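Local structure of Methylcobalamin\: coenzyme M methyltransferase (Methanosarcina mazei, 4AY7) at residues 17-22 and 149-154; 35-40 and 244-249; 194-199 and 205-210; 253-258 and 266-271; 273-278 and 289-294. The protein catalyses the zinc-dependent transfer of a methyl group from a methylated corrinoid to coenzyme M in methanogenesis. One frame throughout, in Å; residues are numbered along the deposited sequence.

Interaction 1: 17-22 and 149-154; sequences TRLLAA and PIVGGM
Pro149 meets helix 15-24 just before strand 150-155 begins, and the only residue of 17-22 that it touches is Leu19. The branch that does the touching is CD2, which stands 3.7 Å from Pro149 CG. Pro149 CB follows at 3.9 Å from the same Leu19 CD2, so the methyl rests against the outer carbons of the pyrrolidine ring, and the two side chains cross at about a right angle. A chi1 of -178° carries the leucine CG anti to the backbone N, and the CD2 branch is the one that reaches the proline. The next residue, Ile150, points to the other side and packs on Ile140 and Arg141 of helix 130-144. Val151 comes next, and its CG2 lies 4.3 Å from Leu19 CD2, a looser approach than that of the proline. No hydrogen bond links the segments; the contact is apolar and buried. Beyond it, Met154 lies far from Leu19, among Ser192, Tyr195, Ala196 and Met199 of helix 178-202. In this TIM barrel, helix 15-24 therefore lies by the N-terminal end of strand 150-155. That strand is bonded through its backbone to strand 78-80 on one flank and to strand 206-210 on the other, while Leu19 and Leu20 of the helix also pack on Val206 of the latter.

Interaction 2: 35-40 and 244-249; sequences SVTQTG and VLHICG. With ZN (zinc ion), chain C.
The loop 35-40 passes alongside strand 242-246 at a distance too great for backbone pairing, Val36 CA lying 7.9 Å from Val244 CA and Thr37 CA 8.1 Å from His246 CA. Two side-chain contacts bridge the gap. Val36 CG2 meets Val244 CG1 at 4.2 Å, methyl against methyl. Thr37 sends CG2 over one face of the His246 imidazole in a CH-pi contact, 4.1 Å from the ring centroid and 17° off the normal; the nearest ring atom to Thr37 CG2 is His246 ND1, at 3.9 Å. The torsion that places this methyl (chi1 53°) directs Thr37 OG1 to the carbonyl O of Cys325. The threonine contact lies at the zinc site near the C-terminal end of a TIM-barrel strand: His246 NE2 binds the metal at 2.2 Å and Cys248 SG at 2.4 Å, with Cys325 as the third protein ligand. With zinc on NE2 and Ser267 OG hydrogen-bonded to ND1, both ring nitrogens of His246 are held, which fixes the turn of the imidazole. Further along, Gln38, a coenzyme M-binding residue, folds back on Gly40: Gln38 NE2 gives a nearly straight bond (176°) to Gly40 O, in the plane of the Gln38 amide, while Gln38 OE1 accepts from Gly40 N.

Interaction 3: 194-199 and 205-210; sequences IYANAM and DVIAIA
Helix-on-strand packing of the TIM barrel joins Ala196 and Met199 of helix 178-202 to Ile207 of strand 206-210, the strand that follows this helix after a short turn. All three residues are buried, and no hydrogen bond crosses. Ala196 and Met199, three positions apart, present neighbouring sites on one side of the helix, and Ile207 fits against both with different branches. Its CG2 meets Ala196 CB at 4.1 Å. The other branch goes through CG1 and is bent at chi2 (-63°), which brings Ile207 CD1 to 3.8 Å from Met199 CB. The same methyl also lies 3.9 Å from Ala196 O, a nonbonded approach to a helix carbonyl. Cutting Ile207 back to alanine removes both branches and would probably open a gap facing Ala196 CB and Met199 CB. Met154 of the adjoining strand 150-155 touches all three residues, and Val133, Leu134 and Ile137 of helix 130-144 close over Met199, so the isoleucine sits within an apolar layer between strands and helices. Past its CB, the methionine chain bends at chi3 (-79°). Its CE thereby reaches 4.1 Å from Ile207 CD1, and this same Met199 CE stands 3.9 Å above the plane of the Tyr195 ring, offset toward the rim.

Interaction 4: 253-258 and 266-271; sequences PILSDM and LSVEEK
Glu269 OE1 is held by two donors, Lys271 NZ at 2.7 Å, which comes from above the carboxylate plane, and Gly249 N. Lys271 NZ lies just as near Glu269 OE2, so the lysine's salt bridge with the glutamate reaches both carboxylate oxygens. This polar end lies beyond the apolar contact of the beta-alpha-beta unit formed by strand 242-246, helix 252-259 and strand 265-267 of the TIM barrel, where Leu255 of the helix packs on Leu266 and Val268, and Met258 on Leu266. Leu266 rises from the strand toward the helix, and its two methyls divide the work. CD1 lies 4.0 Å from Met258 CB and also faces Leu255 CD1, while Leu266 CD2 approaches Met258 O at 3.8 Å. Met258 CB makes the nearest side-chain approach to Leu266. A glycine in place of Leu266 would probably leave Met258 CB without its partner on the strand and open a gap under the helix. Leu245 of the preceding strand packs on both Leu266 and Met258, which ties the two strands to the helix that joins them. Leu255 also touches Val281 and Ile282 of helix 275-282. Further toward the zinc-bearing end of the barrel, Leu255 makes a second contact with the chain after the strand, Leu255 CD1 standing 4.2 Å from Val268 CG1.

Interaction 5: 273-278 and 289-294; sequences GSAKKG and VGNVSS
The carboxamide of Asn291 is the flat group of this contact: Ala275 CB stands on the side of one face near ND2, about 3.6 Å out of the amide plane, while a bridging water lies close to that plane. No direct hydrogen bond crosses. Asn291 ND2 stands 3.5 Å from Ala275 N and 4.0 Å from Ala275 CB, which puts the amide beside the first turn of helix 275-282. The polar link is made by the water. Asn291 ND2 donates to it at 3.0 Å, and the water in turn donates to Gly273 O at 2.7 Å, so one molecule satisfies a side-chain N-H and a backbone carbonyl together. CG of Asn291 sits between the backbone N and the carbonyl carbon (chi1 59°), and the peptide bond before this residue is cis. Both ends belong to a beta-alpha-beta unit of the TIM barrel, strand 265-267, helix 275-282 and strand 287-292, and the contact ties the start of the helix to the end of the strand that follows it. Ser274 is the N-cap of that helix: its OG accepts from Lys277 N at 2.9 Å, with an N-H...O angle of 144°. Gly273 and Gly290 both adopt backbone angles at which a CB would press on the preceding carbonyl O. Past Asn291, Ser293 is a second N-cap, its OG bonded to Phe296 N.

All five contacts reach the one parallel sheet of the barrel. Interactions 1 to 4 are buried, whereas interaction 5 is only partly so, and its chemistry follows: a water bridges an amide to a backbone carbonyl, where interactions 1, 3 and 4 rest on apolar packing. Interactions 3 and 4 each set a helix on the strand that follows it, while interaction 2, nearest the centre of the chain, works within the barrel and alone includes the metal. Backbone hydrogen bonds between adjacent strands link interactions 1 and 3, 3 and 2, 2 and 4, and 4 and 5; the His246-Ser267 bond also joins 2 to 4. Interactions 3 and 5 lie on opposite sides of the centre.

Interaction 1: 17-22 and 149-154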
# COMPACT_ATOMS: atom_id res chain seq x y z
N THR A 17 17.38 -7.83 -1.37
CA THR A 17 17.80 -8.42 -0.06
C THR A 17 17.82 -7.37 1.04
O THR A 17 17.45 -7.67 2.18
CB THR A 17 19.11 -9.21 -0.06
OG1 THR A 17 20.15 -8.37 -0.45
CG2 THR A 17 19.12 -10.50 -0.91
N ARG A 18 18.19 -6.14 0.70
CA ARG A 18 18.21 -5.05 1.68
C ARG A 18 16.79 -4.73 2.11
O ARG A 18 16.55 -4.47 3.30
CB ARG A 18 18.86 -3.80 1.12
CG ARG A 18 18.96 -2.65 2.09
CD ARG A 18 19.60 -1.43 1.49
NE ARG A 18 21.01 -1.66 1.11
CZ ARG A 18 21.50 -1.67 -0.13
NH1 ARG A 18 20.74 -1.48 -1.17
NH2 ARG A 18 22.79 -1.88 -0.33
N LEU A 19 15.87 -4.63 1.12
CA LEU A 19 14.48 -4.27 1.49
C LEU A 19 13.89 -5.28 2.45
O LEU A 19 13.25 -4.92 3.44
CB LEU A 19 13.54 -4.02 0.28
CG LEU A 19 12.10 -3.58 0.60
CD1 LEU A 19 12.09 -2.32 1.48
CD2 LEU A 19 11.25 -3.43 -0.69
N LEU A 20 14.03 -6.54 2.12
CA LEU A 20 13.47 -7.62 2.91
C LEU A 20 14.14 -7.67 4.32
O LEU A 20 13.48 -7.79 5.36
CB LEU A 20 13.66 -8.94 2.12
CG LEU A 20 12.78 -9.10 0.88
CD1 LEU A 20 13.18 -10.39 0.20
CD2 LEU A 20 11.29 -9.12 1.19
N ALA A 21 15.44 -7.54 4.34
CA ALA A 21 16.19 -7.46 5.64
C ALA A 21 15.69 -6.29 6.48
O ALA A 21 15.33 -6.44 7.70
CB ALA A 21 17.69 -7.38 5.39
N ALA A 22 15.57 -5.13 5.86
CA ALA A 22 15.04 -3.96 6.57
C ALA A 22 13.70 -4.11 7.20
O ALA A 22 13.48 -3.69 8.34
CB ALA A 22 15.09 -2.71 5.68
N PRO A 149 13.39 -5.45 -5.89
CA PRO A 149 12.15 -5.96 -5.32
C PRO A 149 10.89 -5.36 -5.99
O PRO A 149 10.90 -4.22 -6.39
CB PRO A 149 12.25 -5.50 -3.87
CG PRO A 149 12.96 -4.20 -3.93
CD PRO A 149 13.96 -4.35 -5.08
N ILE A 150 9.81 -6.12 -6.04
CA ILE A 150 8.54 -5.74 -6.59
C ILE A 150 7.59 -5.74 -5.44
O ILE A 150 7.47 -6.73 -4.74
CB ILE A 150 8.03 -6.72 -7.67
CG1 ILE A 150 9.02 -6.78 -8.81
CG2 ILE A 150 6.62 -6.31 -8.16
CD1 ILE A 150 8.61 -7.76 -9.90
N VAL A 151 7.01 -4.57 -5.20
CA VAL A 151 5.98 -4.40 -4.20
C VAL A 151 4.56 -4.41 -4.85
O VAL A 151 4.24 -3.61 -5.71
CB VAL A 151 6.16 -3.07 -3.50
CG1 VAL A 151 5.08 -2.96 -2.44
CG2 VAL A 151 7.57 -2.99 -2.85
N GLY A 152 3.74 -5.37 -4.46
CA GLY A 152 2.39 -5.45 -4.83
C GLY A 152 1.49 -4.75 -3.85
O GLY A 152 1.34 -5.17 -2.74
N GLY A 153 0.80 -3.74 -4.34
CA GLY A 153 -0.14 -2.97 -3.56
C GLY A 153 -1.55 -3.41 -3.76
O GLY A 153 -1.94 -3.83 -4.89
N MET A 154 -2.35 -3.31 -2.70
CA MET A 154 -3.77 -3.62 -2.81
C MET A 154 -4.51 -3.02 -1.64
O MET A 154 -3.94 -2.74 -0.59
CB MET A 154 -3.99 -5.12 -2.87
CG MET A 154 -3.34 -5.83 -1.71
SD MET A 154 -3.52 -7.63 -1.64
CE MET A 154 -5.17 -7.77 -0.98

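Interaction 2: 35-40 and 244-249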
# COMPACT_ATOMS: atom_id res chain seq x y z
N SER A 35 9.02 3.37 -2.26
CA SER A 35 7.62 3.59 -1.89
C SER A 35 6.88 2.30 -1.86
O SER A 35 7.05 1.45 -2.75
CB SER A 35 6.98 4.57 -2.89
OG SER A 35 5.70 4.93 -2.41
N VAL A 36 6.06 2.13 -0.83
CA VAL A 36 5.20 1.00 -0.68
C VAL A 36 3.79 1.45 -1.04
O VAL A 36 2.89 0.65 -1.12
CB VAL A 36 5.27 0.32 0.72
CG1 VAL A 36 6.69 -0.15 1.02
CG2 VAL A 36 4.84 1.28 1.84
N THR A 37 3.61 2.74 -1.32
CA THR A 37 2.32 3.27 -1.64
C THR A 37 2.39 3.68 -3.14
O THR A 37 3.44 3.60 -3.75
CB THR A 37 2.06 4.50 -0.75
OG1 THR A 37 3.17 5.40 -0.89
CG2 THR A 37 1.96 4.06 0.75
N GLN A 38 1.32 4.16 -3.72
CA GLN A 38 1.28 4.28 -5.19
C GLN A 38 2.33 5.30 -5.72
O GLN A 38 2.58 6.36 -5.11
CB GLN A 38 -0.17 4.57 -5.67
CG GLN A 38 -0.55 6.02 -5.87
CD GLN A 38 -0.08 6.58 -7.22
OE1 GLN A 38 -0.03 5.81 -8.19
NE2 GLN A 38 0.37 7.86 -7.26
N THR A 39 2.96 4.94 -6.84
CA THR A 39 4.06 5.73 -7.41
C THR A 39 3.79 6.41 -8.79
O THR A 39 4.69 6.95 -9.43
CB THR A 39 5.25 4.77 -7.58
OG1 THR A 39 4.85 3.66 -8.41
CG2 THR A 39 5.69 4.23 -6.19
N GLY A 40 2.56 6.35 -9.26
CA GLY A 40 2.22 6.97 -10.56
C GLY A 40 2.18 8.49 -10.49
O GLY A 40 1.43 9.04 -9.67
N VAL A 244 3.35 -5.45 4.56
CA VAL A 244 3.34 -4.10 5.09
C VAL A 244 1.89 -3.62 5.18
O VAL A 244 1.10 -3.78 4.25
CB VAL A 244 4.19 -3.14 4.21
CG1 VAL A 244 4.13 -1.70 4.70
CG2 VAL A 244 5.66 -3.53 4.21
N LEU A 245 1.54 -2.99 6.29
CA LEU A 245 0.21 -2.46 6.52
C LEU A 245 0.30 -0.93 6.53
O LEU A 245 1.02 -0.35 7.35
CB LEU A 245 -0.33 -2.95 7.85
CG LEU A 245 -1.57 -2.29 8.35
CD1 LEU A 245 -2.69 -2.71 7.38
CD2 LEU A 245 -1.92 -2.80 9.72
N HIS A 246 -0.47 -0.31 5.66
CA HIS A 246 -0.57 1.13 5.60
C HIS A 246 -1.95 1.58 5.99
O HIS A 246 -2.93 1.18 5.29
CB HIS A 246 -0.19 1.60 4.23
CG HIS A 246 -0.43 3.08 4.06
ND1 HIS A 246 0.47 3.99 4.39
CD2 HIS A 246 -1.56 3.78 3.65
CE1 HIS A 246 -0.04 5.22 4.26
NE2 HIS A 246 -1.24 5.11 3.75
N ILE A 247 -2.10 2.39 7.03
CA ILE A 247 -3.44 2.88 7.41
C ILE A 247 -3.29 4.37 7.50
O ILE A 247 -2.43 4.88 8.24
CB ILE A 247 -4.00 2.30 8.73
CG1 ILE A 247 -4.27 0.79 8.62
CG2 ILE A 247 -5.32 2.98 9.17
CD1 ILE A 247 -4.80 0.16 9.93
N CYS A 248 -4.04 5.06 6.64
CA CYS A 248 -3.89 6.50 6.48
C CYS A 248 -4.46 7.12 7.75
O CYS A 248 -5.33 6.55 8.40
CB CYS A 248 -4.81 7.05 5.34
SG CYS A 248 -4.86 6.09 3.83
N GLY A 249 -4.09 8.36 8.00
CA GLY A 249 -4.82 9.14 8.99
C GLY A 249 -4.12 9.16 10.35
O GLY A 249 -2.99 8.71 10.48
ZN ZN C . -2.59 6.89 3.61

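Interaction 3: 194-199 and 205-210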
# COMPACT_ATOMS: atom_id res chain seq x y z
N ILE A 194 -6.24 -14.63 -1.13
CA ILE A 194 -6.15 -15.29 -2.45
C ILE A 194 -5.40 -14.38 -3.46
O ILE A 194 -4.54 -14.84 -4.20
CB ILE A 194 -7.51 -15.69 -3.01
CG1 ILE A 194 -8.13 -16.86 -2.18
CG2 ILE A 194 -7.40 -16.07 -4.51
CD1 ILE A 194 -9.63 -17.08 -2.31
N TYR A 195 -5.81 -13.14 -3.53
CA TYR A 195 -5.21 -12.17 -4.50
C TYR A 195 -3.77 -11.88 -4.14
O TYR A 195 -2.86 -11.92 -4.98
CB TYR A 195 -6.01 -10.89 -4.49
CG TYR A 195 -5.48 -9.77 -5.38
CD1 TYR A 195 -4.91 -10.02 -6.62
CD2 TYR A 195 -5.57 -8.45 -4.97
CE1 TYR A 195 -4.43 -9.00 -7.44
CE2 TYR A 195 -5.16 -7.38 -5.80
CZ TYR A 195 -4.57 -7.67 -7.03
OH TYR A 195 -4.10 -6.68 -7.84
N ALA A 196 -3.53 -11.62 -2.86
CA ALA A 196 -2.15 -11.36 -2.37
C ALA A 196 -1.18 -12.51 -2.74
O ALA A 196 -0.14 -12.28 -3.32
CB ALA A 196 -2.16 -11.13 -0.85
N ASN A 197 -1.55 -13.76 -2.44
CA ASN A 197 -0.75 -14.87 -2.83
C ASN A 197 -0.53 -15.05 -4.28
O ASN A 197 0.54 -15.54 -4.71
CB ASN A 197 -1.22 -16.18 -2.14
CG ASN A 197 -0.86 -16.23 -0.64
OD1 ASN A 197 0.15 -15.75 -0.26
ND2 ASN A 197 -1.73 -16.82 0.19
N ALA A 198 -1.54 -14.69 -5.10
CA ALA A 198 -1.35 -14.65 -6.53
C ALA A 198 -0.31 -13.66 -6.94
O ALA A 198 0.46 -13.96 -7.87
CB ALA A 198 -2.66 -14.35 -7.29
N MET A 199 -0.33 -12.46 -6.39
CA MET A 199 0.75 -11.50 -6.70
C MET A 199 2.12 -12.04 -6.30
O MET A 199 3.07 -11.91 -7.06
CB MET A 199 0.51 -10.14 -6.05
CG MET A 199 -0.63 -9.37 -6.62
SD MET A 199 -0.72 -7.59 -6.22
CE MET A 199 -1.41 -7.65 -4.58
N ASP A 205 7.52 -9.43 -4.09
CA ASP A 205 8.39 -9.75 -2.94
C ASP A 205 7.82 -9.29 -1.62
O ASP A 205 8.11 -9.87 -0.55
CB ASP A 205 9.77 -9.10 -3.14
CG ASP A 205 10.48 -9.63 -4.40
OD1 ASP A 205 10.74 -10.87 -4.56
OD2 ASP A 205 10.68 -8.82 -5.31
N VAL A 206 7.08 -8.18 -1.69
CA VAL A 206 6.42 -7.59 -0.55
C VAL A 206 4.98 -7.35 -0.97
O VAL A 206 4.78 -6.89 -2.09
CB VAL A 206 7.11 -6.24 -0.25
CG1 VAL A 206 6.35 -5.50 0.86
CG2 VAL A 206 8.56 -6.47 0.12
N ILE A 207 4.00 -7.59 -0.11
CA ILE A 207 2.63 -7.19 -0.38
C ILE A 207 2.41 -6.09 0.62
O ILE A 207 2.56 -6.36 1.80
CB ILE A 207 1.54 -8.31 -0.22
CG1 ILE A 207 1.94 -9.47 -1.13
CG2 ILE A 207 0.15 -7.73 -0.51
CD1 ILE A 207 1.95 -9.11 -2.65
N ALA A 208 2.04 -4.91 0.13
CA ALA A 208 1.64 -3.77 0.91
C ALA A 208 0.16 -3.45 0.81
O ALA A 208 -0.37 -3.10 -0.30
CB ALA A 208 2.45 -2.57 0.47
N ILE A 209 -0.57 -3.57 1.92
CA ILE A 209 -1.96 -3.29 1.85
C ILE A 209 -2.25 -1.91 2.38
O ILE A 209 -1.65 -1.46 3.35
CB ILE A 209 -2.82 -4.34 2.54
CG1 ILE A 209 -2.71 -4.29 4.04
CG2 ILE A 209 -2.51 -5.75 1.96
CD1 ILE A 209 -3.58 -5.30 4.77
N ALA A 210 -3.18 -1.24 1.76
CA ALA A 210 -3.61 0.05 2.19
C ALA A 210 -5.02 -0.11 2.68
O ALA A 210 -5.89 -0.53 1.92
CB ALA A 210 -3.48 1.08 1.07

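Interaction 4: 253-258 and 266-271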
# COMPACT_ATOMS: atom_id res chain seq x y z
N PRO A 253 -4.09 6.15 17.96
CA PRO A 253 -4.90 5.41 18.96
C PRO A 253 -4.98 3.90 18.71
O PRO A 253 -5.35 3.16 19.61
CB PRO A 253 -6.26 6.06 18.89
CG PRO A 253 -6.03 7.41 18.21
CD PRO A 253 -4.83 7.27 17.33
N ILE A 254 -4.44 3.46 17.58
CA ILE A 254 -4.35 2.08 17.23
C ILE A 254 -3.00 1.62 16.77
O ILE A 254 -2.85 0.45 16.44
CB ILE A 254 -5.36 1.70 16.06
CG1 ILE A 254 -5.06 2.43 14.72
CG2 ILE A 254 -6.82 1.87 16.52
CD1 ILE A 254 -5.82 1.84 13.51
N LEU A 255 -2.02 2.52 16.75
CA LEU A 255 -0.66 2.18 16.33
C LEU A 255 -0.12 0.96 17.04
O LEU A 255 0.44 0.09 16.39
CB LEU A 255 0.27 3.39 16.50
CG LEU A 255 1.62 3.26 15.83
CD1 LEU A 255 1.45 2.91 14.34
CD2 LEU A 255 2.40 4.58 16.01
N SER A 256 -0.25 0.90 18.36
CA SER A 256 0.25 -0.26 19.13
C SER A 256 -0.50 -1.57 18.76
O SER A 256 0.11 -2.60 18.58
CB SER A 256 0.19 0.01 20.65
OG SER A 256 0.80 -1.04 21.36
N ASP A 257 -1.78 -1.45 18.43
CA ASP A 257 -2.62 -2.58 17.97
C ASP A 257 -2.21 -2.99 16.56
O ASP A 257 -2.13 -4.17 16.30
CB ASP A 257 -4.09 -2.22 18.02
CG ASP A 257 -4.55 -1.85 19.40
OD1 ASP A 257 -4.47 -2.75 20.24
OD2 ASP A 257 -4.98 -0.68 19.64
N MET A 258 -1.90 -2.03 15.69
CA MET A 258 -1.35 -2.36 14.38
C MET A 258 -0.10 -3.20 14.48
O MET A 258 0.13 -4.09 13.67
CB MET A 258 -1.05 -1.06 13.62
CG MET A 258 -2.33 -0.29 13.17
SD MET A 258 -1.99 1.36 12.53
CE MET A 258 -0.93 0.93 11.15
N LEU A 266 5.00 -1.44 9.22
CA LEU A 266 3.95 -0.50 9.24
C LEU A 266 4.28 0.82 8.52
O LEU A 266 5.28 1.46 8.74
CB LEU A 266 3.49 -0.22 10.67
CG LEU A 266 3.14 -1.40 11.51
CD1 LEU A 266 2.83 -0.88 12.90
CD2 LEU A 266 1.95 -2.15 10.94
N SER A 267 3.41 1.19 7.59
CA SER A 267 3.60 2.43 6.75
C SER A 267 2.67 3.43 7.33
O SER A 267 1.43 3.21 7.34
CB SER A 267 3.30 2.15 5.31
OG SER A 267 3.14 3.34 4.55
N VAL A 268 3.22 4.58 7.69
CA VAL A 268 2.50 5.61 8.40
C VAL A 268 2.75 7.01 7.79
O VAL A 268 3.77 7.25 7.15
CB VAL A 268 2.96 5.76 9.85
CG1 VAL A 268 2.62 4.50 10.61
CG2 VAL A 268 4.48 6.07 9.90
N GLU A 269 1.79 7.87 8.00
CA GLU A 269 1.85 9.24 7.53
C GLU A 269 2.58 10.08 8.53
O GLU A 269 2.64 9.79 9.71
CB GLU A 269 0.43 9.79 7.40
CG GLU A 269 -0.33 9.34 6.19
CD GLU A 269 -1.47 10.30 5.84
OE1 GLU A 269 -2.56 10.13 6.42
OE2 GLU A 269 -1.25 11.23 4.98
N GLU A 270 3.04 11.20 8.03
CA GLU A 270 3.72 12.23 8.80
C GLU A 270 2.85 12.77 9.95
O GLU A 270 3.34 13.20 10.97
CB GLU A 270 3.98 13.37 7.76
CG GLU A 270 4.81 14.53 8.22
CD GLU A 270 4.00 15.47 9.08
OE1 GLU A 270 2.83 15.71 8.68
OE2 GLU A 270 4.52 15.90 10.17
N LYS A 271 1.53 12.80 9.71
CA LYS A 271 0.50 13.31 10.63
C LYS A 271 0.66 12.83 12.03
O LYS A 271 0.44 13.58 12.99
CB LYS A 271 -0.90 12.81 10.18
CG LYS A 271 -1.73 13.73 9.32
CD LYS A 271 -3.05 13.03 8.94
CE LYS A 271 -3.54 13.53 7.58
NZ LYS A 271 -2.74 12.85 6.52

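Interaction 5: 273-278 and 289-294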
# COMPACT_ATOMS: atom_id res chain seq x y z
N GLY A 273 3.20 12.18 13.93
CA GLY A 273 4.31 12.62 14.72
C GLY A 273 5.56 12.09 14.10
O GLY A 273 5.56 11.68 12.95
N SER A 274 6.65 12.15 14.88
CA SER A 274 7.95 11.83 14.38
C SER A 274 8.17 10.34 14.22
O SER A 274 7.52 9.52 14.86
CB SER A 274 8.97 12.35 15.37
OG SER A 274 8.91 11.60 16.61
N ALA A 275 9.08 9.98 13.35
CA ALA A 275 9.46 8.58 13.28
C ALA A 275 9.96 8.07 14.68
O ALA A 275 9.63 6.94 15.12
CB ALA A 275 10.56 8.42 12.21
N LYS A 276 10.71 8.90 15.40
CA LYS A 276 11.23 8.54 16.69
C LYS A 276 10.07 8.16 17.63
O LYS A 276 10.14 7.12 18.32
CB LYS A 276 12.07 9.69 17.23
CG LYS A 276 12.68 9.42 18.62
CD LYS A 276 13.10 10.73 19.28
CE LYS A 276 13.15 10.64 20.81
NZ LYS A 276 11.99 11.31 21.51
N LYS A 277 8.97 8.91 17.55
CA LYS A 277 7.88 8.68 18.43
C LYS A 277 7.19 7.35 18.01
O LYS A 277 6.88 6.44 18.86
CB LYS A 277 6.92 9.85 18.42
CG LYS A 277 5.66 9.56 19.20
CD LYS A 277 4.60 10.67 19.04
CE LYS A 277 3.79 10.78 20.36
NZ LYS A 277 2.42 11.37 20.28
N GLY A 278 6.95 7.22 16.70
CA GLY A 278 6.37 5.98 16.21
C GLY A 278 7.17 4.74 16.62
O GLY A 278 6.57 3.69 17.01
N VAL A 289 7.88 2.27 8.20
CA VAL A 289 8.12 2.68 6.83
C VAL A 289 7.47 4.05 6.67
O VAL A 289 6.34 4.27 7.06
CB VAL A 289 7.48 1.72 5.83
CG1 VAL A 289 7.73 2.23 4.40
CG2 VAL A 289 7.95 0.24 6.07
N GLY A 290 8.21 4.97 6.08
CA GLY A 290 7.68 6.34 5.89
C GLY A 290 8.77 7.38 5.99
O GLY A 290 9.90 7.05 5.73
N ASN A 291 8.46 8.63 6.36
CA ASN A 291 7.11 9.15 6.64
C ASN A 291 6.88 10.53 6.01
O ASN A 291 6.23 11.42 6.61
CB ASN A 291 6.92 9.26 8.14
CG ASN A 291 7.94 10.18 8.78
OD1 ASN A 291 8.85 10.65 8.10
ND2 ASN A 291 7.82 10.41 10.07
N VAL A 292 7.48 10.76 4.84
CA VAL A 292 7.59 12.10 4.36
C VAL A 292 6.21 12.48 3.76
O VAL A 292 5.63 11.71 2.95
CB VAL A 292 8.80 12.31 3.38
CG1 VAL A 292 8.84 13.80 2.92
CG2 VAL A 292 10.14 11.91 4.04
N SER A 293 5.68 13.64 4.18
CA SER A 293 4.28 13.97 3.88
C SER A 293 4.07 14.05 2.38
O SER A 293 4.66 14.87 1.70
CB SER A 293 3.97 15.34 4.40
OG SER A 293 2.66 15.77 4.04
N SER A 294 3.19 13.22 1.85
CA SER A 294 2.88 13.34 0.40
C SER A 294 2.23 14.69 -0.01
O SER A 294 2.67 15.31 -0.95
CB SER A 294 2.00 12.18 -0.10
OG SER A 294 2.80 10.98 -0.02
O HOH W 1 5.05 9.86 11.01